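Local atomic coordinates of mercuric reductase (Metallosphaera sedula, PDB entry 4YWO), a protein that probably reduces mercuric ion to elemental mercury with NADPH, working as a homodimer that carries FAD. Residues A[207-212]-A[230-235]; A[223-228]-A[345-350]; A[309-314]-A[336-341]; A[350-355]-A[412-417]. One frame throughout, in Å; residues are numbered along the deposited sequence. Where two conformers were deposited one is given.

Overall arrangement
Interactions 1 and 2 meet through helix 215-227: Met225 packs on Val232, and its O probably accepts a hydrogen bond from Val230 N; their centres lie about 13 Å apart. Interaction 2 joins this Rossmann-type domain, probably the NADPH-binding one, to the dimerisation domain, with the Thr347 side chain about 11 Å from FAD. Asn350, shared with interaction 4, opens strand 350-355, on which helix 414-422 packs. Interaction 1 is tied to interaction 4 where Asp212 O meets Arg353 NH1. Interaction 3, about 24 Å from interactions 1 and 2 between centres, holds Glu314, whose amide binds the flavin. It touches interaction 4 where Val354 packs on Ala340 and Val341, and both reach the second subunit.

Interaction 1 (A[207-212]-A[230-235]); sequences PVLIPD and VAVVTG
A chi1 of 175° sets CG1 of Val232 opposite its own backbone N, and a chi1 of -63° carries the branched end of Leu209 over to it. Val232 lies on 231-233, an outermost strand of the four-stranded parallel sheet in a Rossmann-type domain; Leu209 lies in the loop from strand 199-203 to helix 215-227. The methyl CG1 of Val232 sits against the fork of Leu209, 4.0 Å from CD1 and 4.1 Å from CD2, the two side chains meeting at a slant. Leu209 also packs on Leu187 and Ile202, which makes this the inner part of a contact otherwise near the surface. Further out, Thr234 turns its side chain toward the carbonyl of Pro207, with CB 3.3 Å from Pro207 O, while CG2 lies near the CA of Val208. A water bridges the two segments here, donating to Pro207 O at 3.0 Å and hydrogen-bonded to Thr234 OG1 at 2.8 Å.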
loop_
_atom_site.group_PDB
_atom_site.type_symbol
_atom_site.label_atom_id
_atom_site.label_comp_id
_atom_site.label_asym_id
_atom_site.label_seq_id
_atom_site.Cartn_x
_atom_site.Cartn_y
_atom_site.Cartn_z
ATOM N N PRO A 207 -6.591 30.172 -7.733
ATOM C CA PRO A 207 -5.779 30.578 -6.612
ATOM C C PRO A 207 -4.997 29.488 -5.903
ATOM O O PRO A 207 -4.132 29.790 -5.139
ATOM C CB PRO A 207 -6.805 31.122 -5.583
ATOM C CG PRO A 207 -8.051 31.258 -6.345
ATOM C CD PRO A 207 -8.043 30.321 -7.491
ATOM N N VAL A 208 -5.344 28.220 -6.205
ATOM C CA VAL A 208 -4.610 27.098 -5.610
ATOM C C VAL A 208 -4.446 26.020 -6.686
ATOM O O VAL A 208 -5.140 25.982 -7.672
ATOM C CB VAL A 208 -5.358 26.493 -4.393
ATOM C CG1 VAL A 208 -5.472 27.522 -3.290
ATOM C CG2 VAL A 208 -6.708 25.929 -4.779
ATOM N N LEU A 209 -3.444 25.184 -6.420
ATOM C CA LEU A 209 -3.280 23.959 -7.202
ATOM C C LEU A 209 -4.409 22.981 -6.891
ATOM O O LEU A 209 -4.938 22.990 -5.765
ATOM C CB LEU A 209 -1.987 23.360 -6.823
ATOM C CG LEU A 209 -0.681 24.167 -7.121
ATOM C CD1 LEU A 209 0.523 23.468 -6.597
ATOM C CD2 LEU A 209 -0.534 24.458 -8.612
ATOM N N ILE A 210 -4.695 22.060 -7.812
ATOM C CA ILE A 210 -5.702 21.052 -7.652
ATOM C C ILE A 210 -6.911 21.500 -6.875
ATOM O O ILE A 210 -7.341 20.992 -5.826
ATOM C CB ILE A 210 -5.137 19.684 -7.067
ATOM C CG1 ILE A 210 -4.408 19.893 -5.778
ATOM C CG2 ILE A 210 -4.274 18.978 -8.102
ATOM C CD1 ILE A 210 -3.895 18.570 -5.134
ATOM N N PRO A 211 -7.626 22.499 -7.453
ATOM C CA PRO A 211 -8.702 23.123 -6.648
ATOM C C PRO A 211 -9.930 22.314 -6.496
ATOM O O PRO A 211 -10.769 22.640 -5.687
ATOM C CB PRO A 211 -9.032 24.397 -7.528
ATOM C CG PRO A 211 -8.646 24.013 -8.881
ATOM C CD PRO A 211 -7.364 23.226 -8.707
ATOM N N ASP A 212 -10.059 21.189 -7.170
ATOM C CA ASP A 212 -11.183 20.297 -6.883
ATOM C C ASP A 212 -10.867 19.160 -5.874
ATOM O O ASP A 212 -11.737 18.336 -5.614
ATOM C CB ASP A 212 -11.659 19.727 -8.180
ATOM C CG ASP A 212 -12.312 20.858 -9.101
ATOM O OD1 ASP A 212 -12.749 21.902 -8.546
ATOM O OD2 ASP A 212 -12.395 20.719 -10.327
ATOM N N VAL A 230 10.308 23.914 -7.594
ATOM C CA VAL A 230 9.403 24.433 -8.571
ATOM C C VAL A 230 8.844 25.773 -8.093
ATOM O O VAL A 230 8.426 25.895 -6.950
ATOM C CB VAL A 230 8.202 23.440 -8.804
ATOM C CG1 VAL A 230 7.185 23.987 -9.774
ATOM C CG2 VAL A 230 8.659 22.079 -9.265
ATOM N N ALA A 231 8.736 26.724 -8.993
ATOM C CA ALA A 231 8.131 28.056 -8.751
ATOM C C ALA A 231 6.638 27.860 -9.063
ATOM O O ALA A 231 6.257 27.478 -10.170
ATOM C CB ALA A 231 8.694 29.095 -9.734
ATOM N N VAL A 232 5.810 28.052 -8.047
ATOM C CA VAL A 232 4.399 27.881 -8.184
ATOM C C VAL A 232 3.802 29.239 -8.248
ATOM O O VAL A 232 3.921 29.986 -7.245
ATOM C CB VAL A 232 3.860 27.073 -6.997
ATOM C CG1 VAL A 232 2.348 27.025 -7.141
ATOM C CG2 VAL A 232 4.433 25.655 -7.031
ATOM N N VAL A 233 3.210 29.581 -9.364
ATOM C CA VAL A 233 2.495 30.881 -9.527
ATOM C C VAL A 233 1.008 30.660 -9.693
ATOM O O VAL A 233 0.553 30.060 -10.662
ATOM C CB VAL A 233 3.044 31.627 -10.753
ATOM C CG1 VAL A 233 2.328 32.991 -10.845
ATOM C CG2 VAL A 233 4.537 31.769 -10.642
ATOM N N THR A 234 0.199 31.052 -8.688
ATOM C CA THR A 234 -1.205 30.858 -8.771
ATOM C C THR A 234 -1.964 32.235 -9.057
ATOM O O THR A 234 -1.343 33.254 -8.897
ATOM C CB THR A 234 -1.781 30.284 -7.471
ATOM O OG1 THR A 234 -1.218 30.973 -6.346
ATOM C CG2 THR A 234 -1.378 28.813 -7.367
ATOM N N GLY A 235 -3.240 32.142 -9.340
ATOM C CA GLY A 235 -4.028 33.345 -9.695
ATOM C C GLY A 235 -3.516 34.080 -10.909
ATOM O O GLY A 235 -3.658 35.314 -10.998
HETATM O O HOH W 1 -3.158 32.628 -5.116
#

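Interaction 2 (A[223-228]-A[345-350]); sequences RIMEND and IFTQPN
Ile224, on the last turns of helix 215-227, directs two branches at the loop 345-350. Its CG1 arm, with CG1 anti to the carbonyl carbon (chi1 -64°), ends against the Pro349 ring, Ile224 CD1 lying 3.8 Å from Pro349 CG. The other branch, CG2, comes to 3.7 Å from the backbone O of Gln348, so the isoleucine covers the cis peptide that links Gln348 to Pro349. Met225 follows. Its CB points away from the loop, but the chain bends at chi2 (-61°) and chi3 and returns its CE methyl to Thr347 CG2, 4.0 Å away, crossing that side chain at about a right angle. The helix thereby meets a connection between two antiparallel strands, 343-345 and 350-355, of the dimerisation domain, in a buried interface between domains of this flavoprotein disulfide reductase fold. The loop is braced from within: Thr347 OG1 donates to Pro349 O at 2.9 Å, the donor tilted 24° from the carbonyl plane, and Asn350 ND2 donates to Thr347 O at 2.8 Å with the acceptor nearly in its amide plane. Near the helix end, Asp228 forms a salt bridge with Arg195, which also hydrogen-bonds Gln348 OE1. On the far side of the loop Phe346 touches FAD and packs on Lys380 of the second subunit.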
loop_
_atom_site.group_PDB
_atom_site.type_symbol
_atom_site.label_atom_id
_atom_site.label_comp_id
_atom_site.label_asym_id
_atom_site.label_seq_id
_atom_site.Cartn_x
_atom_site.Cartn_y
_atom_site.Cartn_z
ATOM N N ARG A 223 3.502 22.687 -1.267
ATOM C CA ARG A 223 4.676 22.346 -0.513
ATOM C C ARG A 223 5.536 21.319 -1.224
ATOM O O ARG A 223 6.790 21.437 -1.232
ATOM C CB ARG A 223 4.307 21.775 0.834
ATOM C CG ARG A 223 3.664 22.800 1.696
ATOM C CD ARG A 223 3.333 22.102 2.986
ATOM N NE ARG A 223 2.918 23.058 4.024
ATOM C CZ ARG A 223 2.102 22.761 4.985
ATOM N NH1 ARG A 223 1.638 21.524 5.158
ATOM N NH2 ARG A 223 1.750 23.718 5.866
ATOM N N ILE A 224 4.855 20.338 -1.848
ATOM C CA ILE A 224 5.549 19.287 -2.612
ATOM C C ILE A 224 6.286 19.887 -3.746
ATOM O O ILE A 224 7.467 19.582 -3.964
ATOM C CB ILE A 224 4.602 18.170 -3.023
ATOM C CG1 ILE A 224 4.090 17.484 -1.734
ATOM C CG2 ILE A 224 5.334 17.139 -3.918
ATOM C CD1 ILE A 224 2.838 16.631 -1.956
ATOM N N MET A 225 5.621 20.744 -4.496
ATOM C CA MET A 225 6.318 21.415 -5.592
ATOM C C MET A 225 7.515 22.282 -5.179
ATOM O O MET A 225 8.614 22.167 -5.757
ATOM C CB MET A 225 5.341 22.220 -6.377
ATOM C CG MET A 225 4.233 21.475 -7.131
ATOM S SD MET A 225 4.813 20.309 -8.398
ATOM C CE MET A 225 4.880 18.770 -7.440
ATOM N N GLU A 226 7.266 23.072 -4.150
ATOM C CA GLU A 226 8.304 23.984 -3.650
ATOM C C GLU A 226 9.432 23.257 -3.066
ATOM O O GLU A 226 10.624 23.709 -3.279
ATOM C CB GLU A 226 7.688 25.009 -2.721
ATOM C CG GLU A 226 6.792 25.976 -3.530
ATOM C CD GLU A 226 6.109 27.089 -2.713
ATOM O OE1 GLU A 226 6.084 26.980 -1.462
ATOM O OE2 GLU A 226 5.522 28.045 -3.348
ATOM N N ASN A 227 9.200 22.095 -2.473
ATOM C CA ASN A 227 10.290 21.280 -1.909
ATOM C C ASN A 227 11.259 20.798 -3.013
ATOM O O ASN A 227 12.408 20.531 -2.733
ATOM C CB ASN A 227 9.738 20.078 -1.088
ATOM C CG ASN A 227 9.133 20.468 0.257
ATOM O OD1 ASN A 227 9.268 21.606 0.750
ATOM N ND2 ASN A 227 8.415 19.495 0.872
ATOM N N ASP A 228 10.825 20.708 -4.268
ATOM C CA ASP A 228 11.745 20.353 -5.357
ATOM C C ASP A 228 12.147 21.548 -6.194
ATOM O O ASP A 228 12.702 21.424 -7.277
ATOM C CB ASP A 228 11.137 19.323 -6.287
ATOM C CG ASP A 228 11.574 17.893 -5.913
ATOM O OD1 ASP A 228 12.709 17.661 -5.501
ATOM O OD2 ASP A 228 10.766 17.026 -6.080
ATOM N N ILE A 345 -2.379 11.004 -7.659
ATOM C CA ILE A 345 -1.268 11.817 -8.247
ATOM C C ILE A 345 -0.003 11.208 -7.791
ATOM O O ILE A 345 0.314 11.152 -6.578
ATOM C CB ILE A 345 -1.440 13.297 -7.844
ATOM C CG1 ILE A 345 -2.731 13.858 -8.294
ATOM C CG2 ILE A 345 -0.279 14.110 -8.457
ATOM C CD1 ILE A 345 -3.060 15.258 -7.817
ATOM N N PHE A 346 0.833 10.716 -8.691
ATOM C CA PHE A 346 1.992 9.887 -8.382
ATOM C C PHE A 346 3.292 10.715 -8.220
ATOM O O PHE A 346 4.368 10.211 -8.464
ATOM C CB PHE A 346 2.176 8.823 -9.441
ATOM C CG PHE A 346 1.161 7.712 -9.414
ATOM C CD1 PHE A 346 1.368 6.594 -8.554
ATOM C CD2 PHE A 346 0.047 7.680 -10.210
ATOM C CE1 PHE A 346 0.430 5.567 -8.481
ATOM C CE2 PHE A 346 -0.838 6.605 -10.148
ATOM C CZ PHE A 346 -0.594 5.542 -9.310
ATOM N N THR A 347 3.182 11.982 -7.771
ATOM C CA THR A 347 4.287 12.602 -7.176
ATOM C C THR A 347 4.801 11.771 -5.968
ATOM O O THR A 347 4.139 10.907 -5.509
ATOM C CB THR A 347 3.918 13.995 -6.679
ATOM O OG1 THR A 347 2.710 13.968 -5.881
ATOM C CG2 THR A 347 3.631 14.967 -7.871
ATOM N N GLN A 348 5.949 12.173 -5.483
ATOM C CA GLN A 348 6.470 11.673 -4.198
ATOM C C GLN A 348 6.456 12.865 -3.278
ATOM O O GLN A 348 7.155 13.895 -3.496
ATOM C CB GLN A 348 7.888 11.233 -4.356
ATOM C CG GLN A 348 8.457 10.743 -2.992
ATOM C CD GLN A 348 9.804 10.192 -3.096
ATOM O OE1 GLN A 348 10.659 10.742 -3.846
ATOM N NE2 GLN A 348 10.084 9.083 -2.343
ATOM N N PRO A 349 5.764 12.816 -2.146
ATOM C CA PRO A 349 4.776 11.754 -1.756
ATOM C C PRO A 349 3.553 11.808 -2.643
ATOM O O PRO A 349 3.325 12.834 -3.328
ATOM C CB PRO A 349 4.443 12.101 -0.342
ATOM C CG PRO A 349 4.492 13.603 -0.302
ATOM C CD PRO A 349 5.729 13.921 -1.161
ATOM N N ASN A 350 2.809 10.730 -2.647
ATOM C CA ASN A 350 1.578 10.605 -3.430
ATOM C C ASN A 350 0.420 11.433 -2.821
ATOM O O ASN A 350 0.388 11.751 -1.600
ATOM C CB ASN A 350 1.068 9.202 -3.466
ATOM C CG ASN A 350 1.939 8.127 -4.079
ATOM O OD1 ASN A 350 1.708 6.934 -3.781
ATOM N ND2 ASN A 350 2.956 8.466 -4.856
#

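Interaction 3 (A[309-314]-A[336-341]); sequences GGKMLE and VDENAV. With FAD (flavin-adenine dinucleotide), chain B.
The carboxylate of Glu338 turns its OE2 corner, not a face, to Lys311, 3.5 Å from Lys311 N and 3.7 Å from Lys311 CG, while OE1 is hydrogen-bonded to a glycerol, probably from the crystallisation liquor. Running the opposite way and extended beyond CG (chi2 177°), Lys311 carries NZ past the carboxylate to 5.3 Å from Glu338 OE2; instead of a salt bridge it makes a weak hydrogen bond to Glu338 O at 3.3 Å. Two waters accept from NZ: one donates onward to Val341 O; the other also lies 2.6 Å from Asn339 OD1, probably donating to it. Segment 309-314 belongs to the FAD-binding fold and leads into helix 314-330, with Leu313 at the N-cap position; 336-341 follows that helix and leads to strand 343-345. An Asx turn shapes the latter segment, Asn339 N reaching Asp337 OD1 from above the carboxylate plane. Two residues on from Lys311, Leu313 CD1 packs on Val341 CG1 at 3.6 Å, and Met436 and Val434 of the second subunit pack on this pair. Glu314 N donates to O2 of FAD at 2.9 Å (152° at the hydrogen), and Phe437 O of the second subunit also hydrogen-bonds the cofactor.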
loop_
_atom_site.group_PDB
_atom_site.type_symbol
_atom_site.label_atom_id
_atom_site.label_comp_id
_atom_site.label_asym_id
_atom_site.label_seq_id
_atom_site.Cartn_x
_atom_site.Cartn_y
_atom_site.Cartn_z
ATOM N N GLY A 309 -16.040 12.475 -20.849
ATOM C CA GLY A 309 -15.796 13.795 -20.303
ATOM C C GLY A 309 -15.872 13.870 -18.786
ATOM O O GLY A 309 -16.002 14.963 -18.239
ATOM N N GLY A 310 -15.839 12.699 -18.161
ATOM C CA GLY A 310 -15.887 12.542 -16.654
ATOM C C GLY A 310 -14.454 12.378 -16.149
ATOM O O GLY A 310 -13.519 13.050 -16.611
ATOM N N LYS A 311 -14.289 11.530 -15.157
ATOM C CA LYS A 311 -12.951 11.284 -14.691
ATOM C C LYS A 311 -12.188 10.543 -15.781
ATOM O O LYS A 311 -12.787 9.694 -16.478
ATOM C CB LYS A 311 -12.985 10.371 -13.467
ATOM C CG LYS A 311 -13.613 11.065 -12.276
ATOM C CD LYS A 311 -13.718 10.181 -11.071
ATOM C CE LYS A 311 -14.579 11.000 -10.086
ATOM N NZ LYS A 311 -14.557 10.383 -8.788
ATOM N N MET A 312 -10.902 10.836 -15.857
ATOM C CA MET A 312 -10.088 10.217 -16.873
ATOM C C MET A 312 -9.063 9.311 -16.175
ATOM O O MET A 312 -7.987 9.769 -15.721
ATOM C CB MET A 312 -9.508 11.250 -17.847
ATOM C CG MET A 312 -10.709 11.896 -18.589
ATOM S SD MET A 312 -10.105 13.032 -19.799
ATOM C CE MET A 312 -11.611 13.761 -20.527
ATOM N N LEU A 313 -9.380 8.047 -16.135
ATOM C CA LEU A 313 -8.570 7.070 -15.421
ATOM C C LEU A 313 -8.570 5.771 -16.186
ATOM O O LEU A 313 -9.677 5.308 -16.608
ATOM C CB LEU A 313 -9.197 6.823 -14.069
ATOM C CG LEU A 313 -9.212 8.008 -13.076
ATOM C CD1 LEU A 313 -10.259 7.804 -11.995
ATOM C CD2 LEU A 313 -7.842 8.082 -12.396
ATOM N N GLU A 314 -7.451 5.061 -16.227
ATOM C CA GLU A 314 -7.378 3.819 -16.921
ATOM C C GLU A 314 -8.282 2.756 -16.358
ATOM O O GLU A 314 -8.979 2.022 -17.084
ATOM C CB GLU A 314 -5.921 3.366 -16.997
ATOM C CG GLU A 314 -5.719 2.153 -17.851
ATOM C CD GLU A 314 -5.987 0.812 -17.120
ATOM O OE1 GLU A 314 -6.212 0.705 -15.877
ATOM O OE2 GLU A 314 -6.043 -0.253 -17.792
ATOM N N VAL A 336 -21.467 1.760 -12.993
ATOM C CA VAL A 336 -20.216 1.789 -12.270
ATOM C C VAL A 336 -20.299 3.063 -11.482
ATOM O O VAL A 336 -20.218 4.178 -12.053
ATOM C CB VAL A 336 -18.944 1.698 -13.155
ATOM C CG1 VAL A 336 -19.036 2.639 -14.272
ATOM C CG2 VAL A 336 -17.676 1.959 -12.339
ATOM N N ASP A 337 -20.427 2.851 -10.177
ATOM C CA ASP A 337 -20.455 3.956 -9.158
ATOM C C ASP A 337 -19.162 4.768 -9.092
ATOM O O ASP A 337 -18.161 4.270 -8.540
ATOM C CB ASP A 337 -20.726 3.279 -7.824
ATOM C CG ASP A 337 -20.616 4.232 -6.584
ATOM O OD1 ASP A 337 -20.805 5.478 -6.710
ATOM O OD2 ASP A 337 -20.345 3.671 -5.482
ATOM N N GLU A 338 -19.181 5.981 -9.633
ATOM C CA GLU A 338 -17.991 6.822 -9.687
ATOM C C GLU A 338 -17.516 7.279 -8.310
ATOM O O GLU A 338 -16.378 7.726 -8.161
ATOM C CB GLU A 338 -18.238 8.038 -10.583
ATOM C CG GLU A 338 -17.103 8.337 -11.549
ATOM C CD GLU A 338 -17.592 8.925 -12.858
ATOM O OE1 GLU A 338 -18.772 8.709 -13.205
ATOM O OE2 GLU A 338 -16.796 9.605 -13.541
ATOM N N ASN A 339 -18.380 7.172 -7.306
ATOM C CA ASN A 339 -18.000 7.640 -5.895
ATOM C C ASN A 339 -17.299 6.576 -5.061
ATOM O O ASN A 339 -17.007 6.796 -3.907
ATOM C CB ASN A 339 -19.194 8.238 -5.183
ATOM C CG ASN A 339 -19.666 9.541 -5.853
ATOM O OD1 ASN A 339 -18.870 10.307 -6.452
ATOM N ND2 ASN A 339 -20.953 9.803 -5.740
ATOM N N ALA A 340 -16.882 5.456 -5.703
ATOM C CA ALA A 340 -15.919 4.538 -5.095
ATOM C C ALA A 340 -14.709 4.330 -6.036
ATOM O O ALA A 340 -13.999 3.338 -5.902
ATOM C CB ALA A 340 -16.535 3.202 -4.762
ATOM N N VAL A 341 -14.493 5.231 -6.973
ATOM C CA VAL A 341 -13.366 5.123 -7.915
ATOM C C VAL A 341 -12.195 6.003 -7.419
ATOM O O VAL A 341 -12.305 7.252 -7.281
ATOM C CB VAL A 341 -13.786 5.624 -9.294
ATOM C CG1 VAL A 341 -12.598 5.646 -10.234
ATOM C CG2 VAL A 341 -14.813 4.649 -9.890
HETATM P PA FAD B . -8.027 6.075 -25.395
HETATM O O1A FAD B . -7.105 5.004 -24.862
HETATM O O2A FAD B . -7.451 7.359 -25.945
HETATM O O5B FAD B . -8.962 5.417 -26.528
HETATM C C5B FAD B . -9.102 6.040 -27.803
HETATM C C4B FAD B . -8.455 5.164 -28.869
HETATM O O4B FAD B . -9.391 4.914 -29.921
HETATM C C3B FAD B . -7.239 5.843 -29.478
HETATM O O3B FAD B . -6.072 5.044 -29.265
HETATM C C2B FAD B . -7.521 5.968 -30.962
HETATM O O2B FAD B . -6.535 5.249 -31.709
HETATM C C1B FAD B . -8.895 5.357 -31.188
HETATM N N9A FAD B . -9.810 6.379 -31.755
HETATM C C8A FAD B . -10.030 7.606 -31.248
HETATM N N7A FAD B . -10.923 8.295 -32.004
HETATM C C5A FAD B . -11.289 7.497 -33.025
HETATM C C6A FAD B . -12.200 7.603 -34.189
HETATM N N6A FAD B . -12.917 8.729 -34.418
HETATM N N1A FAD B . -12.292 6.536 -35.014
HETATM C C2A FAD B . -11.585 5.411 -34.797
HETATM N N3A FAD B . -10.742 5.246 -33.762
HETATM C C4A FAD B . -10.553 6.235 -32.856
HETATM N N1 FAD B . -4.838 7.216 -15.685
HETATM C C2 FAD B . -4.621 6.468 -14.574
HETATM O O2 FAD B . -5.564 5.791 -14.111
HETATM N N3 FAD B . -3.430 6.424 -13.949
HETATM C C4 FAD B . -2.371 7.119 -14.381
HETATM O O4 FAD B . -1.276 7.057 -13.778
HETATM C C4X FAD B . -2.524 7.963 -15.591
HETATM N N5 FAD B . -1.504 8.694 -16.091
HETATM C C5X FAD B . -1.675 9.455 -17.197
HETATM C C6 FAD B . -0.611 10.199 -17.693
HETATM C C7 FAD B . -0.779 10.983 -18.829
HETATM C C7M FAD B . 0.376 11.788 -19.365
HETATM C C8 FAD B . -2.097 11.027 -19.516
HETATM C C8M FAD B . -2.275 11.878 -20.746
HETATM C C9 FAD B . -3.164 10.286 -19.024
HETATM C C9A FAD B . -2.996 9.501 -17.889
HETATM N N10 FAD B . -4.072 8.746 -17.382
HETATM C C10 FAD B . -3.859 7.966 -16.230
HETATM C "C1'" FAD B . -5.381 8.771 -18.038
HETATM C "C2'" FAD B . -5.565 7.499 -18.856
HETATM O "O2'" FAD B . -4.435 7.317 -19.718
HETATM C "C3'" FAD B . -6.836 7.565 -19.693
HETATM O "O3'" FAD B . -7.944 7.905 -18.852
HETATM C "C4'" FAD B . -7.109 6.232 -20.379
HETATM O "O4'" FAD B . -6.098 5.984 -21.361
HETATM C "C5'" FAD B . -8.479 6.232 -21.049
HETATM O "O5'" FAD B . -8.493 5.270 -22.101
HETATM P P FAD B . -9.633 5.319 -23.236
HETATM O O1P FAD B . -9.628 3.997 -23.967
HETATM O O2P FAD B . -10.908 5.826 -22.605
HETATM O O3P FAD B . -9.083 6.450 -24.240
HETATM O O HOH W 2 -11.995 9.936 -7.235
HETATM O O HOH W 3 -16.330 10.674 -6.664
#

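Interaction 4 (A[350-355]-A[412-417]); sequences NLARVG and EMIGEA
Arg353 hydrogen-bonds Asp212 O through its NH1 and pairs its backbone with Gln343, while its carbonyl O is packed by Ile414 CG1 at 3.9 Å; no hydrogen bond joins strand 350-355 to segment 412-417. Ile414 is the wedge between them. Its CG1 stands anti to the backbone N (chi1 -153°) and chi2 of 66° turns CD1 against two strand residues at once, 3.9 Å from both Ala352 CB and Val354 CG1. Ala352 and Val354 are two apart on the strand, so both face the helix. One turn further along the helix, Ala417 CB meets the same CG1 of Val354 at 3.7 Å, a methyl-to-methyl contact that brings helix and strand close. The CB of Arg353 points away from the helix; further out its guanidinium makes a cation-pi contact with Trp213. Helix 414-422 thus lies on one face of the antiparallel sheet of the dimerisation domain, with Val344 beside Ile414 and Val403 beside Ala417 from the flanking strands, while Glu416 packs on Gly415 of the second subunit.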
loop_
_atom_site.group_PDB
_atom_site.type_symbol
_atom_site.label_atom_id
_atom_site.label_comp_id
_atom_site.label_asym_id
_atom_site.label_seq_id
_atom_site.Cartn_x
_atom_site.Cartn_y
_atom_site.Cartn_z
ATOM N N ASN A 350 2.809 10.730 -2.647
ATOM C CA ASN A 350 1.578 10.605 -3.430
ATOM C C ASN A 350 0.420 11.433 -2.821
ATOM O O ASN A 350 0.388 11.751 -1.600
ATOM C CB ASN A 350 1.068 9.202 -3.466
ATOM C CG ASN A 350 1.939 8.127 -4.079
ATOM O OD1 ASN A 350 1.708 6.934 -3.781
ATOM N ND2 ASN A 350 2.956 8.466 -4.856
ATOM N N LEU A 351 -0.508 11.829 -3.697
ATOM C CA LEU A 351 -1.810 12.386 -3.234
ATOM C C LEU A 351 -2.814 11.396 -3.708
ATOM O O LEU A 351 -2.781 10.976 -4.906
ATOM C CB LEU A 351 -2.128 13.756 -3.827
ATOM C CG LEU A 351 -1.075 14.856 -3.498
ATOM C CD1 LEU A 351 -0.087 14.904 -4.605
ATOM C CD2 LEU A 351 -1.760 16.207 -3.272
ATOM N N ALA A 352 -3.780 11.018 -2.870
ATOM C CA ALA A 352 -4.759 10.020 -3.300
ATOM C C ALA A 352 -6.145 10.401 -2.784
ATOM O O ALA A 352 -6.261 11.005 -1.702
ATOM C CB ALA A 352 -4.404 8.713 -2.694
ATOM N N ARG A 353 -7.176 10.024 -3.496
ATOM C CA ARG A 353 -8.525 10.297 -3.055
ATOM C C ARG A 353 -9.485 9.234 -3.585
ATOM O O ARG A 353 -9.245 8.563 -4.591
ATOM C CB ARG A 353 -8.952 11.647 -3.611
ATOM C CG ARG A 353 -9.023 11.754 -5.083
ATOM C CD ARG A 353 -9.459 13.092 -5.631
ATOM N NE ARG A 353 -10.830 13.344 -5.332
ATOM C CZ ARG A 353 -11.398 14.544 -5.546
ATOM N NH1 ARG A 353 -10.661 15.522 -6.085
ATOM N NH2 ARG A 353 -12.650 14.738 -5.196
ATOM N N VAL A 354 -10.541 9.006 -2.807
ATOM C CA VAL A 354 -11.668 8.174 -3.289
ATOM C C VAL A 354 -12.934 8.678 -2.604
ATOM O O VAL A 354 -12.886 9.047 -1.429
ATOM C CB VAL A 354 -11.409 6.666 -3.026
ATOM C CG1 VAL A 354 -11.137 6.324 -1.584
ATOM C CG2 VAL A 354 -12.493 5.770 -3.639
ATOM N N GLY A 355 -14.051 8.734 -3.320
ATOM C CA GLY A 355 -15.338 9.085 -2.691
ATOM C C GLY A 355 -15.433 10.652 -2.607
ATOM O O GLY A 355 -14.794 11.456 -3.309
ATOM N N GLU A 412 -1.037 2.922 -2.487
ATOM C CA GLU A 412 -1.119 1.480 -2.203
ATOM C C GLU A 412 -2.209 1.186 -1.198
ATOM O O GLU A 412 -2.583 0.020 -1.079
ATOM C CB GLU A 412 0.225 0.892 -1.774
ATOM C CG GLU A 412 1.305 0.971 -2.834
ATOM C CD GLU A 412 1.014 0.159 -4.131
ATOM O OE1 GLU A 412 0.037 -0.638 -4.044
ATOM O OE2 GLU A 412 1.627 0.405 -5.231
ATOM N N MET A 413 -2.609 2.165 -0.396
ATOM C CA MET A 413 -3.675 1.998 0.600
ATOM C C MET A 413 -5.037 2.497 0.124
ATOM O O MET A 413 -6.048 2.208 0.754
ATOM C CB MET A 413 -3.373 2.712 1.915
ATOM C CG MET A 413 -3.617 4.192 1.905
ATOM S SD MET A 413 -3.015 4.871 3.493
ATOM C CE MET A 413 -3.714 6.521 3.483
ATOM N N ILE A 414 -5.121 3.194 -1.000
ATOM C CA ILE A 414 -6.380 3.823 -1.405
ATOM C C ILE A 414 -7.332 2.758 -1.875
ATOM O O ILE A 414 -8.551 2.942 -1.782
ATOM C CB ILE A 414 -6.167 4.960 -2.418
ATOM C CG1 ILE A 414 -7.302 6.016 -2.347
ATOM C CG2 ILE A 414 -5.962 4.444 -3.846
ATOM C CD1 ILE A 414 -7.345 6.777 -1.073
ATOM N N GLY A 415 -6.847 1.550 -2.274
ATOM C CA GLY A 415 -7.767 0.521 -2.623
ATOM C C GLY A 415 -8.465 -0.071 -1.381
ATOM O O GLY A 415 -9.637 -0.480 -1.503
ATOM N N GLU A 416 -7.788 -0.104 -0.247
ATOM C CA GLU A 416 -8.499 -0.447 0.992
ATOM C C GLU A 416 -9.626 0.504 1.261
ATOM O O GLU A 416 -10.758 0.063 1.635
ATOM C CB GLU A 416 -7.546 -0.539 2.161
ATOM C CG GLU A 416 -8.175 -0.891 3.471
ATOM C CD GLU A 416 -7.286 -0.977 4.707
ATOM O OE1 GLU A 416 -6.023 -1.060 4.596
ATOM O OE2 GLU A 416 -7.854 -0.839 5.852
ATOM N N ALA A 417 -9.388 1.790 1.064
ATOM C CA ALA A 417 -10.448 2.782 1.252
ATOM C C ALA A 417 -11.584 2.622 0.256
ATOM O O ALA A 417 -12.743 2.704 0.681
ATOM C CB ALA A 417 -9.871 4.210 1.187
#